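Local coordinates for protein cyclopenase asqI (PDB 5YY3) that catalyses the zinc-dependent conversion of 4'-methoxycyclopenin into 4'-methoxyviridicatin, a ring-contraction step in the biosynthesis of aspoquinolone mycotoxins, at residues 318-331 with 400-413. Sequence-based numbering, arbitrary orientation.
Sequences LTRDNCLNFVGGIL and LQYYGRLAATRYPQ
The Y403 ring carries L331 on one face: L331 CD2 sits 3.8 Å from the ring centroid and only 8° off its normal, a CH-pi contact. L331 CD1 lies nearer the base of the ring, 3.6 Å from Y403 CG. The backbone of L400 meets the ring edge, its CA lying in plane. The Y411 ring has the T319 carbonyl carbon over the rim of one face. C323 CB approaches this ring obliquely, 3.7 Å from Y411 CD2, and C323 SG adds an oblique sulfur-aromatic contact. With CG of Y411 anti to its carbonyl carbon (chi1 -59°), the ring runs along 318-320 and its hydroxyl ends beside L318 CB. There Y411 OH donates to a water at 2.7 Å, and the same water donates to L318 O. Y411 CZ lies over one face of the R410 guanidinium, offset toward its rim. Between the two rings A407 CB fills the middle, 3.7 Å from L324 CD2 and also touching V327 CG2. T319 and N322 fix the turn before helix 323-331: T319 N donates to N322 OD1 at 2.6 Å. In return T319 OG1 accepts from N322 N, which makes an ST motif.

The helices 323-331 and 400-410 run nearly antiparallel at 154°, with axes 9.8 Å apart, inside the hemocyanin-like helical domain. Helix 288-304 touches V327 and Y403. L400 packs on the zinc ligand H218 of helix 210-231, placing this end of the contact beside the metal site. Helix 355-367 covers L331, L400 and Y403.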
# COMPACT_ATOMS: atom_id res chain seq x y z
N LEU A 318 44.46 -21.50 -3.82
CA LEU A 318 43.23 -21.47 -4.62
C LEU A 318 43.57 -21.35 -6.09
O LEU A 318 44.55 -20.68 -6.47
CB LEU A 318 42.32 -20.32 -4.18
CG LEU A 318 41.63 -20.61 -2.85
CD1 LEU A 318 40.85 -19.39 -2.38
CD2 LEU A 318 40.72 -21.83 -3.00
N THR A 319 42.76 -22.02 -6.91
CA THR A 319 42.86 -21.98 -8.36
C THR A 319 41.47 -21.78 -8.96
O THR A 319 40.47 -22.06 -8.30
CB THR A 319 43.48 -23.27 -8.93
OG1 THR A 319 42.56 -24.36 -8.74
CG2 THR A 319 44.80 -23.59 -8.24
N ARG A 320 41.42 -21.31 -10.20
CA ARG A 320 40.17 -21.23 -10.95
C ARG A 320 39.34 -22.51 -10.80
O ARG A 320 38.13 -22.47 -10.57
CB ARG A 320 40.46 -20.96 -12.42
CG ARG A 320 39.23 -20.87 -13.31
CD ARG A 320 39.65 -20.70 -14.76
NE ARG A 320 40.73 -21.62 -15.13
CZ ARG A 320 41.42 -21.55 -16.27
NH1 ARG A 320 41.13 -20.60 -17.15
NH2 ARG A 320 42.38 -22.42 -16.53
N ASP A 321 40.02 -23.64 -10.89
CA ASP A 321 39.35 -24.93 -10.83
C ASP A 321 38.81 -25.32 -9.46
O ASP A 321 37.74 -25.92 -9.37
CB ASP A 321 40.31 -26.02 -11.31
CG ASP A 321 39.60 -27.32 -11.59
OD1 ASP A 321 39.47 -28.16 -10.66
OD2 ASP A 321 39.14 -27.49 -12.73
N ASN A 322 39.54 -25.00 -8.39
CA ASN A 322 39.18 -25.52 -7.07
C ASN A 322 38.54 -24.50 -6.12
O ASN A 322 38.09 -24.86 -5.03
CB ASN A 322 40.41 -26.16 -6.41
CG ASN A 322 41.40 -25.14 -5.83
OD1 ASN A 322 41.27 -23.92 -6.00
ND2 ASN A 322 42.43 -25.65 -5.16
N CYS A 323 38.49 -23.23 -6.53
CA CYS A 323 38.07 -22.17 -5.60
C CYS A 323 36.68 -22.43 -5.00
O CYS A 323 36.53 -22.40 -3.79
CB CYS A 323 38.10 -20.79 -6.27
SG CYS A 323 37.10 -20.64 -7.81
N LEU A 324 35.67 -22.73 -5.81
CA LEU A 324 34.31 -22.84 -5.25
C LEU A 324 34.15 -24.08 -4.37
O LEU A 324 33.47 -24.03 -3.32
CB LEU A 324 33.27 -22.86 -6.36
CG LEU A 324 33.21 -21.55 -7.15
CD1 LEU A 324 32.06 -21.58 -8.16
CD2 LEU A 324 33.10 -20.37 -6.21
N ASN A 325 34.77 -25.18 -4.79
CA ASN A 325 34.71 -26.41 -4.02
C ASN A 325 35.33 -26.22 -2.65
O ASN A 325 34.84 -26.75 -1.65
CB ASN A 325 35.42 -27.54 -4.75
CG ASN A 325 35.00 -28.90 -4.23
OD1 ASN A 325 33.82 -29.14 -3.97
ND2 ASN A 325 35.98 -29.79 -4.05
N PHE A 326 36.41 -25.46 -2.60
CA PHE A 326 37.11 -25.26 -1.34
C PHE A 326 36.42 -24.21 -0.49
O PHE A 326 36.22 -24.41 0.70
CB PHE A 326 38.57 -24.88 -1.59
CG PHE A 326 39.49 -26.07 -1.64
CD1 PHE A 326 39.96 -26.65 -0.46
CD2 PHE A 326 39.86 -26.63 -2.86
CE1 PHE A 326 40.82 -27.77 -0.50
CE2 PHE A 326 40.71 -27.74 -2.91
CZ PHE A 326 41.19 -28.31 -1.73
N VAL A 327 36.06 -23.08 -1.10
CA VAL A 327 35.34 -22.05 -0.36
C VAL A 327 34.03 -22.61 0.20
O VAL A 327 33.72 -22.42 1.37
CB VAL A 327 35.05 -20.82 -1.24
CG1 VAL A 327 34.11 -19.85 -0.50
CG2 VAL A 327 36.34 -20.12 -1.63
N GLY A 328 33.28 -23.32 -0.64
CA GLY A 328 32.04 -23.96 -0.22
C GLY A 328 32.29 -25.03 0.82
O GLY A 328 31.58 -25.10 1.84
N GLY A 329 33.31 -25.85 0.58
CA GLY A 329 33.66 -26.92 1.50
C GLY A 329 34.04 -26.43 2.89
O GLY A 329 33.59 -26.97 3.90
N ILE A 330 34.86 -25.39 2.95
CA ILE A 330 35.29 -24.88 4.23
C ILE A 330 34.13 -24.22 4.99
O ILE A 330 33.97 -24.44 6.20
CB ILE A 330 36.46 -23.90 4.05
CG1 ILE A 330 37.72 -24.72 3.76
CG2 ILE A 330 36.63 -23.00 5.28
CD1 ILE A 330 38.94 -23.93 3.37
N LEU A 331 33.30 -23.45 4.29
CA LEU A 331 32.07 -22.88 4.87
C LEU A 331 31.23 -23.95 5.56
O LEU A 331 30.60 -23.69 6.58
CB LEU A 331 31.23 -22.18 3.80
CG LEU A 331 31.72 -20.78 3.39
CD1 LEU A 331 31.00 -20.27 2.14
CD2 LEU A 331 31.60 -19.80 4.56
N LEU A 400 25.89 -16.76 2.27
CA LEU A 400 26.64 -17.84 1.61
C LEU A 400 26.96 -17.47 0.16
O LEU A 400 28.09 -17.64 -0.30
CB LEU A 400 25.86 -19.16 1.64
CG LEU A 400 25.56 -19.69 3.04
CD1 LEU A 400 24.73 -20.96 2.96
CD2 LEU A 400 26.86 -19.93 3.79
N GLN A 401 25.96 -16.94 -0.56
CA GLN A 401 26.16 -16.57 -1.96
C GLN A 401 27.28 -15.54 -2.11
O GLN A 401 27.98 -15.51 -3.14
CB GLN A 401 24.86 -16.02 -2.56
CG GLN A 401 24.92 -15.83 -4.07
CD GLN A 401 23.82 -14.91 -4.59
OE1 GLN A 401 23.70 -13.75 -4.16
NE2 GLN A 401 23.01 -15.42 -5.52
N TYR A 402 27.47 -14.70 -1.09
CA TYR A 402 28.50 -13.66 -1.13
C TYR A 402 29.90 -14.27 -1.29
O TYR A 402 30.73 -13.76 -2.05
CB TYR A 402 28.43 -12.78 0.12
CG TYR A 402 29.49 -11.71 0.19
CD1 TYR A 402 29.73 -10.87 -0.88
CD2 TYR A 402 30.25 -11.53 1.35
CE1 TYR A 402 30.71 -9.88 -0.83
CE2 TYR A 402 31.23 -10.54 1.43
CZ TYR A 402 31.45 -9.72 0.33
OH TYR A 402 32.42 -8.73 0.38
N TYR A 403 30.16 -15.38 -0.60
CA TYR A 403 31.45 -16.03 -0.73
C TYR A 403 31.67 -16.48 -2.17
O TYR A 403 32.77 -16.32 -2.74
CB TYR A 403 31.56 -17.20 0.24
CG TYR A 403 31.55 -16.78 1.69
CD1 TYR A 403 32.73 -16.48 2.36
CD2 TYR A 403 30.35 -16.65 2.38
CE1 TYR A 403 32.71 -16.09 3.69
CE2 TYR A 403 30.32 -16.25 3.70
CZ TYR A 403 31.50 -15.98 4.35
OH TYR A 403 31.46 -15.60 5.68
N GLY A 404 30.61 -17.02 -2.77
CA GLY A 404 30.61 -17.35 -4.19
C GLY A 404 30.91 -16.17 -5.10
O GLY A 404 31.66 -16.31 -6.06
N ARG A 405 30.34 -15.01 -4.82
CA ARG A 405 30.63 -13.81 -5.61
C ARG A 405 32.11 -13.42 -5.51
O ARG A 405 32.72 -13.05 -6.52
CB ARG A 405 29.76 -12.64 -5.17
CG ARG A 405 28.27 -12.87 -5.41
CD ARG A 405 27.44 -11.69 -4.94
NE ARG A 405 26.03 -11.90 -5.26
CZ ARG A 405 25.47 -11.48 -6.38
NH1 ARG A 405 26.21 -10.84 -7.28
NH2 ARG A 405 24.19 -11.72 -6.62
N LEU A 406 32.67 -13.48 -4.30
CA LEU A 406 34.07 -13.12 -4.08
C LEU A 406 35.01 -14.02 -4.88
O LEU A 406 35.95 -13.56 -5.54
CB LEU A 406 34.42 -13.21 -2.60
CG LEU A 406 33.84 -12.13 -1.69
CD1 LEU A 406 33.89 -12.59 -0.25
CD2 LEU A 406 34.60 -10.81 -1.85
N ALA A 407 34.76 -15.32 -4.81
CA ALA A 407 35.64 -16.29 -5.44
C ALA A 407 35.51 -16.17 -6.96
O ALA A 407 36.52 -16.15 -7.68
CB ALA A 407 35.32 -17.71 -4.97
N ALA A 408 34.27 -16.04 -7.42
CA ALA A 408 33.98 -15.99 -8.84
C ALA A 408 34.66 -14.82 -9.54
O ALA A 408 35.16 -14.98 -10.66
CB ALA A 408 32.47 -15.93 -9.06
N THR A 409 34.69 -13.64 -8.93
CA THR A 409 35.35 -12.53 -9.63
C THR A 409 36.88 -12.60 -9.49
O THR A 409 37.61 -12.02 -10.31
CB THR A 409 34.87 -11.15 -9.14
OG1 THR A 409 35.59 -10.76 -7.97
CG2 THR A 409 33.39 -11.17 -8.85
N ARG A 410 37.36 -13.32 -8.47
CA ARG A 410 38.79 -13.55 -8.27
C ARG A 410 39.43 -14.51 -9.28
O ARG A 410 40.58 -14.34 -9.66
CB ARG A 410 39.05 -14.07 -6.85
CG ARG A 410 39.19 -12.97 -5.81
CD ARG A 410 40.55 -12.29 -5.87
NE ARG A 410 41.56 -13.10 -5.20
CZ ARG A 410 42.75 -13.40 -5.71
NH1 ARG A 410 43.06 -12.97 -6.93
NH2 ARG A 410 43.60 -14.14 -5.03
N TYR A 411 38.67 -15.51 -9.73
CA TYR A 411 39.17 -16.49 -10.69
C TYR A 411 38.28 -16.59 -11.91
O TYR A 411 37.51 -17.55 -12.04
CB TYR A 411 39.34 -17.85 -10.01
CG TYR A 411 40.28 -17.78 -8.83
CD1 TYR A 411 41.66 -17.70 -9.02
CD2 TYR A 411 39.79 -17.72 -7.53
CE1 TYR A 411 42.52 -17.60 -7.94
CE2 TYR A 411 40.65 -17.62 -6.45
CZ TYR A 411 42.01 -17.55 -6.66
OH TYR A 411 42.85 -17.45 -5.58
N PRO A 412 38.40 -15.61 -12.83
CA PRO A 412 37.56 -15.52 -14.02
C PRO A 412 37.79 -16.72 -14.94
O PRO A 412 38.72 -17.48 -14.72
CB PRO A 412 38.02 -14.23 -14.70
CG PRO A 412 38.85 -13.51 -13.70
CD PRO A 412 39.35 -14.49 -12.71
N GLN A 413 36.94 -16.90 -15.95
CA GLN A 413 37.13 -17.99 -16.90
C GLN A 413 36.85 -17.50 -18.31
O GLN A 413 36.02 -16.61 -18.52
CB GLN A 413 36.23 -19.19 -16.57
CG GLN A 413 34.73 -18.89 -16.53
CD GLN A 413 33.91 -20.06 -16.01
OE1 GLN A 413 34.43 -21.13 -15.74
NE2 GLN A 413 32.60 -19.83 -15.83
O HOH W 1 45.47 -18.18 -5.86